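Local structure of PHB depolymerase (Penicillium funiculosum, 2D81) at residues S16-G21 against H135-D140; K92-T97 against C160-A165. The protein degrades polyhydroxybutyrate by hydrolysing its ester bonds, using an alpha/beta hydrolase fold. All coordinates share one frame; numbering follows the deposited sequence.

Contact 1: residues S16-G21 against H135-D140; sequences SGLASG and HTFPTD. With RB3 ((1R)-3-{[(1R)-3-methoxy-1-methyl-3-oxopropyl]oxy}-1-methyl-3-oxopropyl (3R)-3-hydroxybutanoate), chain C.
With CG of H135 set opposite its backbone N (chi1 -163°), the imidazole reaches A19; L18, whose CG is also opposite its backbone N (chi1 174°), brings its two methyls against T136 and F137. CB of A19 stands at the imidazole edge, near the ring plane, 3.2 Å from H135 NE2. ND1 of the same ring is hydrogen-bonded to D101, which helps fix its rotation. L18 places CD2 3.8 Å from F137 N and against F137 CB, while CD1 meets T136 O at 3.9 Å. L18 CB lies at the edge of the F137 ring, in its plane, 4.0 Å from F137 CD1.

A19 is engineered and occupies the nucleophile position of the G-x-S-x-G motif; its strained backbone at the turn from strand 13-18 into helix 20-31 is the nucleophile elbow of alpha/beta hydrolases. The bound trimer lies alongside, with its C2A 3.8 Å from H135 NE2 and its C4A 3.7 Å from S20 N. NE2 thus faces a methyl group where a serine-dependent hydrolase presents its hydroxyl, consistent with D101 and H135 completing a catalytic triad and with the ester remaining uncleaved.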
ATOM      1  N   SER A  16      -1.202   3.387   0.471  1.00  5.59           N
ATOM      2  CA  SER A  16      -2.174   2.307   0.657  1.00  5.67           C
ATOM      3  C   SER A  16      -1.813   1.127  -0.239  1.00  6.08           C
ATOM      4  O   SER A  16      -0.945   1.240  -1.104  1.00  5.06           O
ATOM      5  CB  SER A  16      -3.601   2.788   0.335  1.00  4.86           C
ATOM      6  OG  SER A  16      -3.800   2.994  -1.055  1.00  6.85           O
ATOM      7  N   GLY A  17      -2.479  -0.004  -0.032  1.00  5.04           N
ATOM      8  CA  GLY A  17      -2.218  -1.162  -0.868  1.00  6.87           C
ATOM      9  C   GLY A  17      -3.148  -2.323  -0.592  1.00  6.53           C
ATOM     10  O   GLY A  17      -3.882  -2.320   0.398  1.00  6.97           O
ATOM     11  N   LEU A  18      -3.118  -3.316  -1.477  1.00  7.21           N
ATOM     12  CA  LEU A  18      -3.970  -4.497  -1.357  1.00  6.57           C
ATOM     13  C   LEU A  18      -3.164  -5.726  -0.948  1.00  6.81           C
ATOM     14  O   LEU A  18      -2.122  -6.016  -1.535  1.00  8.38           O
ATOM     15  CB  LEU A  18      -4.661  -4.784  -2.690  1.00  6.27           C
ATOM     16  CG  LEU A  18      -5.484  -6.074  -2.753  1.00  6.05           C
ATOM     17  CD1 LEU A  18      -6.758  -5.929  -1.926  1.00  8.41           C
ATOM     18  CD2 LEU A  18      -5.825  -6.376  -4.201  1.00  6.38           C
ATOM     19  N   ALA A  19      -3.664  -6.449   0.050  1.00  7.47           N
ATOM     20  CA  ALA A  19      -3.125  -7.754   0.421  1.00  7.92           C
ATOM     21  C   ALA A  19      -1.664  -7.657   0.859  1.00  7.29           C
ATOM     22  O   ALA A  19      -1.365  -7.022   1.872  1.00  7.49           O
ATOM     23  CB  ALA A  19      -3.277  -8.725  -0.744  1.00  9.79           C
ATOM     24  N   SER A  20      -0.751  -8.274   0.112  1.00  8.12           N
ATOM     25  CA  SER A  20       0.662  -8.132   0.453  1.00  6.92           C
ATOM     26  C   SER A  20       1.040  -6.656   0.355  1.00  7.83           C
ATOM     27  O   SER A  20       1.899  -6.175   1.096  1.00  7.07           O
ATOM     28  CB  SER A  20       1.555  -8.977  -0.475  1.00  7.95           C
ATOM     29  OG  SER A  20       1.506  -8.535  -1.826  1.00  7.50           O
ATOM     30  N   GLY A  21       0.379  -5.942  -0.552  1.00  5.92           N
ATOM     31  CA  GLY A  21       0.576  -4.505  -0.656  1.00  6.87           C
ATOM     32  C   GLY A  21      -0.054  -3.754   0.502  1.00  6.00           C
ATOM     33  O   GLY A  21       0.395  -2.662   0.866  1.00  4.22           O
ATOM     34  N   HIS A 135     -11.486 -11.641  -1.685  1.00  8.14           N
ATOM     35  CA  HIS A 135     -10.156 -11.067  -1.788  1.00  8.37           C
ATOM     36  C   HIS A 135      -9.925 -10.474  -3.179  1.00  7.44           C
ATOM     37  O   HIS A 135      -9.594 -11.185  -4.127  1.00  8.07           O
ATOM     38  CB  HIS A 135      -9.101 -12.132  -1.508  1.00 11.30           C
ATOM     39  CG  HIS A 135      -7.753 -11.564  -1.204  1.00 12.11           C
ATOM     40  ND1 HIS A 135      -7.479 -10.889  -0.033  1.00 14.34           N
ATOM     41  CD2 HIS A 135      -6.613 -11.535  -1.932  1.00 12.55           C
ATOM     42  CE1 HIS A 135      -6.227 -10.468  -0.055  1.00 13.79           C
ATOM     43  NE2 HIS A 135      -5.680 -10.847  -1.196  1.00 13.34           N
ATOM     44  N   THR A 136     -10.102  -9.162  -3.288  1.00  6.99           N
ATOM     45  CA  THR A 136      -9.985  -8.464  -4.559  1.00  7.56           C
ATOM     46  C   THR A 136      -9.972  -6.971  -4.242  1.00  7.37           C
ATOM     47  O   THR A 136     -10.412  -6.569  -3.161  1.00  7.51           O
ATOM     48  CB  THR A 136     -11.192  -8.796  -5.470  1.00  6.74           C
ATOM     49  OG1 THR A 136     -10.935  -8.336  -6.803  1.00  8.36           O
ATOM     50  CG2 THR A 136     -12.458  -8.126  -4.945  1.00  7.91           C
ATOM     51  N   PHE A 137      -9.462  -6.151  -5.155  1.00  6.03           N
ATOM     52  CA  PHE A 137      -9.508  -4.706  -4.943  1.00  6.53           C
ATOM     53  C   PHE A 137     -10.905  -4.193  -5.282  1.00  6.93           C
ATOM     54  O   PHE A 137     -11.387  -4.389  -6.393  1.00  6.87           O
ATOM     55  CB  PHE A 137      -8.484  -3.980  -5.817  1.00  7.08           C
ATOM     56  CG  PHE A 137      -8.224  -2.572  -5.371  1.00  7.34           C
ATOM     57  CD1 PHE A 137      -7.139  -2.278  -4.551  1.00  7.76           C
ATOM     58  CD2 PHE A 137      -9.102  -1.550  -5.711  1.00  6.80           C
ATOM     59  CE1 PHE A 137      -6.937  -0.990  -4.073  1.00  6.77           C
ATOM     60  CE2 PHE A 137      -8.908  -0.253  -5.235  1.00  9.44           C
ATOM     61  CZ  PHE A 137      -7.820   0.025  -4.412  1.00  8.82           C
ATOM     62  N   PRO A 138     -11.565  -3.514  -4.329  1.00  7.48           N
ATOM     63  CA  PRO A 138     -12.914  -2.982  -4.550  1.00  5.96           C
ATOM     64  C   PRO A 138     -12.989  -1.664  -5.323  1.00  7.03           C
ATOM     65  O   PRO A 138     -12.456  -0.646  -4.882  1.00  6.07           O
ATOM     66  CB  PRO A 138     -13.452  -2.838  -3.134  1.00  7.32           C
ATOM     67  CG  PRO A 138     -12.228  -2.386  -2.383  1.00  7.53           C
ATOM     68  CD  PRO A 138     -11.132  -3.295  -2.933  1.00  6.53           C
ATOM     69  N   THR A 139     -13.669  -1.687  -6.468  1.00  7.22           N
ATOM     70  CA  THR A 139     -13.990  -0.453  -7.184  1.00  7.10           C
ATOM     71  C   THR A 139     -15.494  -0.401  -7.439  1.00  7.60           C
ATOM     72  O   THR A 139     -16.225  -1.311  -7.052  1.00  7.41           O
ATOM     73  CB  THR A 139     -13.263  -0.378  -8.537  1.00  7.31           C
ATOM     74  OG1 THR A 139     -13.964  -1.166  -9.508  1.00  6.86           O
ATOM     75  CG2 THR A 139     -11.845  -0.913  -8.404  1.00  6.72           C
ATOM     76  N   ASP A 140     -15.958   0.661  -8.090  1.00  7.65           N
ATOM     77  CA  ASP A 140     -17.372   0.752  -8.433  1.00  7.58           C
ATOM     78  C   ASP A 140     -17.576   0.899  -9.935  1.00  8.30           C
ATOM     79  O   ASP A 140     -18.584   1.437 -10.386  1.00  7.28           O
ATOM     80  CB  ASP A 140     -18.022   1.923  -7.687  1.00  7.76           C
ATOM     81  CG  ASP A 140     -17.523   3.275  -8.161  1.00  9.88           C
ATOM     82  OD1 ASP A 140     -16.374   3.361  -8.651  1.00  9.30           O
ATOM     83  OD2 ASP A 140     -18.282   4.258  -8.026  1.00  9.75           O
TER
HETATM   84  O1M RB3 C 451      -3.151 -14.668  -1.534  1.00 30.39           O
HETATM   85  C1A RB3 C 451      -2.479 -13.615  -1.555  1.00 27.41           C
HETATM   86  O1A RB3 C 451      -1.757 -13.224  -2.499  1.00 30.84           O
HETATM   87  C2A RB3 C 451      -2.546 -12.724  -0.312  1.00 24.10           C
HETATM   88  C3A RB3 C 451      -1.154 -12.477   0.273  1.00 19.82           C
HETATM   89  C4A RB3 C 451      -1.298 -11.603   1.521  1.00 18.87           C
HETATM   90  O3A RB3 C 451      -0.565 -13.737   0.636  1.00 18.25           O
HETATM   91  C1B RB3 C 451       0.773 -13.777   0.387  1.00 16.84           C
HETATM   92  O1B RB3 C 451       1.432 -12.740   0.319  1.00 11.77           O
HETATM   93  C2B RB3 C 451       1.433 -15.144   0.192  1.00 17.31           C
HETATM   94  C3B RB3 C 451       2.961 -15.101   0.300  1.00 17.59           C
HETATM   95  C4B RB3 C 451       3.411 -14.681   1.701  1.00 17.31           C
HETATM   96  O3B RB3 C 451       3.483 -16.412   0.032  1.00 22.14           O
HETATM   97  C1C RB3 C 451       3.656 -16.641  -1.298  1.00 23.34           C
HETATM   98  O1C RB3 C 451       2.874 -16.161  -2.119  1.00 24.73           O
HETATM   99  C2C RB3 C 451       4.825 -17.515  -1.757  1.00 24.97           C
HETATM  100  C3C RB3 C 451       4.327 -18.748  -2.514  1.00 26.39           C
HETATM  101  C4C RB3 C 451       5.503 -19.628  -2.941  1.00 26.08           C
HETATM  102  O3C RB3 C 451       3.427 -19.486  -1.685  1.00 29.55           O

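Contact 2: residues K92-T97 against C160-A165; sequences KIYMWT and CNYDGA. With NAG (2-acetamido-2-deoxy-beta-D-glucopyranose), chain B.
Y94 and Y162 approach from opposite directions and share one polar link: their hydroxyls, Y94 OH and Y162 OH, are hydrogen-bonded at 2.8 Å, and either may donate. Each hydroxyl lies at the edge of the other ring, near its plane, so the bond joins the two phenols without either ring stacking on the other. Y94 OH also rests 3.4 Å from Y162 CE1. Both side chains are extended, with CG opposite the backbone N (chi1 172° for Y94, 178° for Y162), which carries the two hydroxyls to each other between strand and loop.

The aromatic part is made by W96, which slides past Y162. The five-membered ring of W96 and the Y162 ring are nearly parallel, at 12°, but displaced until they barely overlap, and W96 CD1 lies 3.5 Å from Y162 CE1. The indole NE1 hydrogen-bonds to T130 on the neighbouring strand.

Y94 and W96 are two residues apart on strand 92-98 of the central, largely parallel sheet, so both leave the same face, toward the start of helix 164-173; I93, M95 and T97 alternate with them. Y94 packs on A167 and A168 of that helix and M95 on helix 106-116 at the other face of the sheet, the helix-sheet-helix sandwich of the alpha/beta hydrolase fold.

Capping and charge act on the loop side. D163, at the centre of an inverse gamma turn, is the N-cap of helix 164-173: OD2 accepts from G166 N, while OD1 forms a salt bridge with R179.

At the far end of the strand, K92 is bent along its chain; CD comes 3.2 Å from O5 of the attached N-acetylglucosamine.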
ATOM      1  N   LYS A  92      -4.326   9.640   9.833  1.00  8.96           N
ATOM      2  CA  LYS A  92      -5.584   9.114   9.320  1.00  9.79           C
ATOM      3  C   LYS A  92      -5.330   7.699   8.822  1.00  9.43           C
ATOM      4  O   LYS A  92      -4.453   7.476   7.986  1.00 10.14           O
ATOM      5  CB  LYS A  92      -6.105   9.985   8.173  1.00 10.44           C
ATOM      6  CG  LYS A  92      -6.323  11.444   8.545  1.00 13.88           C
ATOM      7  CD  LYS A  92      -7.348  11.587   9.654  1.00 18.18           C
ATOM      8  CE  LYS A  92      -8.742  11.218   9.176  1.00 19.30           C
ATOM      9  NZ  LYS A  92      -9.249  12.205   8.185  1.00 23.63           N
ATOM     10  N   ILE A  93      -6.093   6.741   9.340  1.00  7.47           N
ATOM     11  CA  ILE A  93      -5.897   5.345   8.977  1.00  7.64           C
ATOM     12  C   ILE A  93      -7.191   4.758   8.440  1.00  6.76           C
ATOM     13  O   ILE A  93      -8.223   4.773   9.114  1.00  6.15           O
ATOM     14  CB  ILE A  93      -5.420   4.515  10.190  1.00  7.25           C
ATOM     15  CG1 ILE A  93      -4.100   5.085  10.715  1.00  8.48           C
ATOM     16  CG2 ILE A  93      -5.236   3.051   9.789  1.00  8.50           C
ATOM     17  CD1 ILE A  93      -3.582   4.401  11.964  1.00  9.71           C
ATOM     18  N   TYR A  94      -7.122   4.262   7.209  1.00  5.12           N
ATOM     19  CA  TYR A  94      -8.259   3.646   6.540  1.00  5.44           C
ATOM     20  C   TYR A  94      -8.016   2.146   6.415  1.00  4.83           C
ATOM     21  O   TYR A  94      -6.932   1.720   6.030  1.00  6.37           O
ATOM     22  CB  TYR A  94      -8.440   4.252   5.145  1.00  5.40           C
ATOM     23  CG  TYR A  94      -9.472   3.536   4.300  1.00  5.62           C
ATOM     24  CD1 TYR A  94     -10.824   3.855   4.394  1.00  6.54           C
ATOM     25  CD2 TYR A  94      -9.095   2.514   3.430  1.00  6.79           C
ATOM     26  CE1 TYR A  94     -11.776   3.174   3.641  1.00  7.46           C
ATOM     27  CE2 TYR A  94     -10.037   1.825   2.675  1.00  8.32           C
ATOM     28  CZ  TYR A  94     -11.375   2.160   2.786  1.00  6.41           C
ATOM     29  OH  TYR A  94     -12.309   1.476   2.048  1.00  7.02           O
ATOM     30  N   MET A  95      -9.029   1.352   6.746  1.00  4.40           N
ATOM     31  CA  MET A  95      -8.930  -0.102   6.652  1.00  5.43           C
ATOM     32  C   MET A  95     -10.179  -0.687   6.005  1.00  5.68           C
ATOM     33  O   MET A  95     -11.293  -0.240   6.278  1.00  7.35           O
ATOM     34  CB  MET A  95      -8.729  -0.709   8.043  1.00  5.60           C
ATOM     35  CG  MET A  95      -7.356  -0.430   8.628  1.00  5.36           C
ATOM     36  SD  MET A  95      -7.200  -0.992  10.328  1.00  7.27           S
ATOM     37  CE  MET A  95      -7.896   0.420  11.183  1.00  4.84           C
ATOM     38  N   TRP A  96      -9.988  -1.681   5.142  1.00  5.61           N
ATOM     39  CA  TRP A  96     -11.094  -2.297   4.413  1.00  5.36           C
ATOM     40  C   TRP A  96     -10.927  -3.804   4.331  1.00  4.83           C
ATOM     41  O   TRP A  96      -9.821  -4.309   4.156  1.00  5.06           O
ATOM     42  CB  TRP A  96     -11.182  -1.741   2.987  1.00  5.56           C
ATOM     43  CG  TRP A  96     -12.265  -2.388   2.158  1.00  5.84           C
ATOM     44  CD1 TRP A  96     -13.586  -2.033   2.111  1.00  5.45           C
ATOM     45  CD2 TRP A  96     -12.126  -3.522   1.289  1.00  5.26           C
ATOM     46  NE1 TRP A  96     -14.274  -2.875   1.272  1.00  6.58           N
ATOM     47  CE2 TRP A  96     -13.404  -3.798   0.753  1.00  6.41           C
ATOM     48  CE3 TRP A  96     -11.044  -4.334   0.913  1.00  5.53           C
ATOM     49  CZ2 TRP A  96     -13.632  -4.850  -0.145  1.00  6.67           C
ATOM     50  CZ3 TRP A  96     -11.273  -5.383   0.020  1.00  7.19           C
ATOM     51  CH2 TRP A  96     -12.558  -5.629  -0.498  1.00  5.93           C
ATOM     52  N   THR A  97     -12.039  -4.517   4.451  1.00  4.99           N
ATOM     53  CA  THR A  97     -12.054  -5.936   4.151  1.00  6.44           C
ATOM     54  C   THR A  97     -13.369  -6.308   3.480  1.00  5.93           C
ATOM     55  O   THR A  97     -14.404  -5.683   3.727  1.00  6.10           O
ATOM     56  CB  THR A  97     -11.883  -6.778   5.429  1.00  8.02           C
ATOM     57  OG1 THR A  97     -11.861  -8.169   5.084  1.00  8.69           O
ATOM     58  CG2 THR A  97     -13.026  -6.514   6.399  1.00  7.80           C
ATOM     59  N   CYS A 160     -17.004  -4.008  -7.096  1.00  7.63           N
ATOM     60  CA  CYS A 160     -17.660  -4.426  -5.863  1.00  7.74           C
ATOM     61  C   CYS A 160     -18.750  -3.443  -5.456  1.00  9.18           C
ATOM     62  O   CYS A 160     -19.207  -3.456  -4.312  1.00  9.75           O
ATOM     63  CB  CYS A 160     -16.640  -4.525  -4.727  1.00  7.78           C
ATOM     64  SG  CYS A 160     -15.372  -5.817  -4.934  1.00  9.11           S
ATOM     65  N   ASN A 161     -19.157  -2.591  -6.392  1.00  9.28           N
ATOM     66  CA  ASN A 161     -20.131  -1.544  -6.104  1.00 10.19           C
ATOM     67  C   ASN A 161     -19.663  -0.738  -4.896  1.00  9.35           C
ATOM     68  O   ASN A 161     -20.462  -0.302  -4.065  1.00  9.03           O
ATOM     69  CB  ASN A 161     -21.510  -2.160  -5.833  1.00 14.02           C
ATOM     70  CG  ASN A 161     -22.603  -1.112  -5.704  1.00 16.38           C
ATOM     71  OD1 ASN A 161     -22.708  -0.202  -6.527  1.00 20.95           O
ATOM     72  ND2 ASN A 161     -23.429  -1.245  -4.675  1.00 20.69           N
ATOM     73  N   TYR A 162     -18.351  -0.555  -4.807  1.00  8.74           N
ATOM     74  CA  TYR A 162     -17.752   0.243  -3.745  1.00  8.35           C
ATOM     75  C   TYR A 162     -16.450   0.853  -4.240  1.00  8.11           C
ATOM     76  O   TYR A 162     -15.525   0.140  -4.631  1.00  6.22           O
ATOM     77  CB  TYR A 162     -17.483  -0.622  -2.513  1.00  8.09           C
ATOM     78  CG  TYR A 162     -16.805   0.118  -1.380  1.00  7.77           C
ATOM     79  CD1 TYR A 162     -15.480  -0.157  -1.033  1.00  7.05           C
ATOM     80  CD2 TYR A 162     -17.492   1.083  -0.645  1.00  7.48           C
ATOM     81  CE1 TYR A 162     -14.855   0.514   0.030  1.00  6.80           C
ATOM     82  CE2 TYR A 162     -16.878   1.759   0.414  1.00  7.39           C
ATOM     83  CZ  TYR A 162     -15.566   1.470   0.746  1.00  7.55           C
ATOM     84  OH  TYR A 162     -14.974   2.131   1.802  1.00  7.02           O
ATOM     85  N   ASP A 163     -16.395   2.180  -4.225  1.00  8.12           N
ATOM     86  CA  ASP A 163     -15.223   2.918  -4.672  1.00  7.07           C
ATOM     87  C   ASP A 163     -14.176   2.929  -3.561  1.00  6.14           C
ATOM     88  O   ASP A 163     -14.115   3.863  -2.763  1.00  6.80           O
ATOM     89  CB  ASP A 163     -15.629   4.351  -5.028  1.00  6.81           C
ATOM     90  CG  ASP A 163     -14.475   5.171  -5.584  1.00  8.12           C
ATOM     91  OD1 ASP A 163     -14.680   6.378  -5.823  1.00  8.04           O
ATOM     92  OD2 ASP A 163     -13.373   4.620  -5.787  1.00  6.83           O
ATOM     93  N   GLY A 164     -13.358   1.880  -3.515  1.00  5.28           N
ATOM     94  CA  GLY A 164     -12.370   1.752  -2.459  1.00  6.12           C
ATOM     95  C   GLY A 164     -11.286   2.809  -2.512  1.00  5.35           C
ATOM     96  O   GLY A 164     -10.913   3.367  -1.481  1.00  5.89           O
ATOM     97  N   ALA A 165     -10.773   3.079  -3.708  1.00  6.29           N
ATOM     98  CA  ALA A 165      -9.719   4.076  -3.868  1.00  6.29           C
ATOM     99  C   ALA A 165     -10.210   5.425  -3.367  1.00  6.77           C
ATOM    100  O   ALA A 165      -9.510   6.118  -2.627  1.00  6.52           O
ATOM    101  CB  ALA A 165      -9.304   4.175  -5.336  1.00  6.98           C
TER
HETATM  102  C1  NAG B 401      -6.998  13.697  13.101  1.00 12.69           C
HETATM  103  C2  NAG B 401      -5.994  14.337  14.076  1.00 11.60           C
HETATM  104  C3  NAG B 401      -5.696  15.804  13.703  1.00 12.24           C
HETATM  105  C4  NAG B 401      -5.474  16.000  12.196  1.00 14.73           C
HETATM  106  C5  NAG B 401      -6.574  15.301  11.404  1.00 16.71           C
HETATM  107  C6  NAG B 401      -6.398  15.401   9.902  1.00 19.06           C
HETATM  108  C7  NAG B 401      -5.831  13.956  16.464  1.00 10.05           C
HETATM  109  C8  NAG B 401      -6.311  14.446  17.822  1.00 12.59           C
HETATM  110  N2  NAG B 401      -6.569  14.293  15.409  1.00 10.07           N
HETATM  111  O3  NAG B 401      -4.533  16.238  14.394  1.00 13.43           O
HETATM  112  O4  NAG B 401      -5.490  17.387  11.896  1.00 13.98           O
HETATM  113  O5  NAG B 401      -6.593  13.904  11.745  1.00 14.41           O
HETATM  114  O6  NAG B 401      -7.654  15.338   9.240  1.00 23.62           O
HETATM  115  O7  NAG B 401      -4.805  13.281  16.385  1.00  9.17           O

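Contacts 1 and 2 lie side by side, their centres about 8 Å apart, and both reach the eight-stranded sheet, in which strand 39-43 separates strand 13-18 from strand 92-98. Their segments alternate along the chain: 16-21, 92-97, 135-140, then 160-165. The two later segments probably hydrogen-bond to each other, T139 O with C160 N (2.8 Å) and P138 O with G164 N (3.0 Å). W96 of contact 2 packs on T136 and P138 of contact 1, just beyond H135. The H135 loop of the substrate pocket is therefore backed by strand 92-98 and by the entry to helix 164-173, whereas the glycan lies at the other end of that strand.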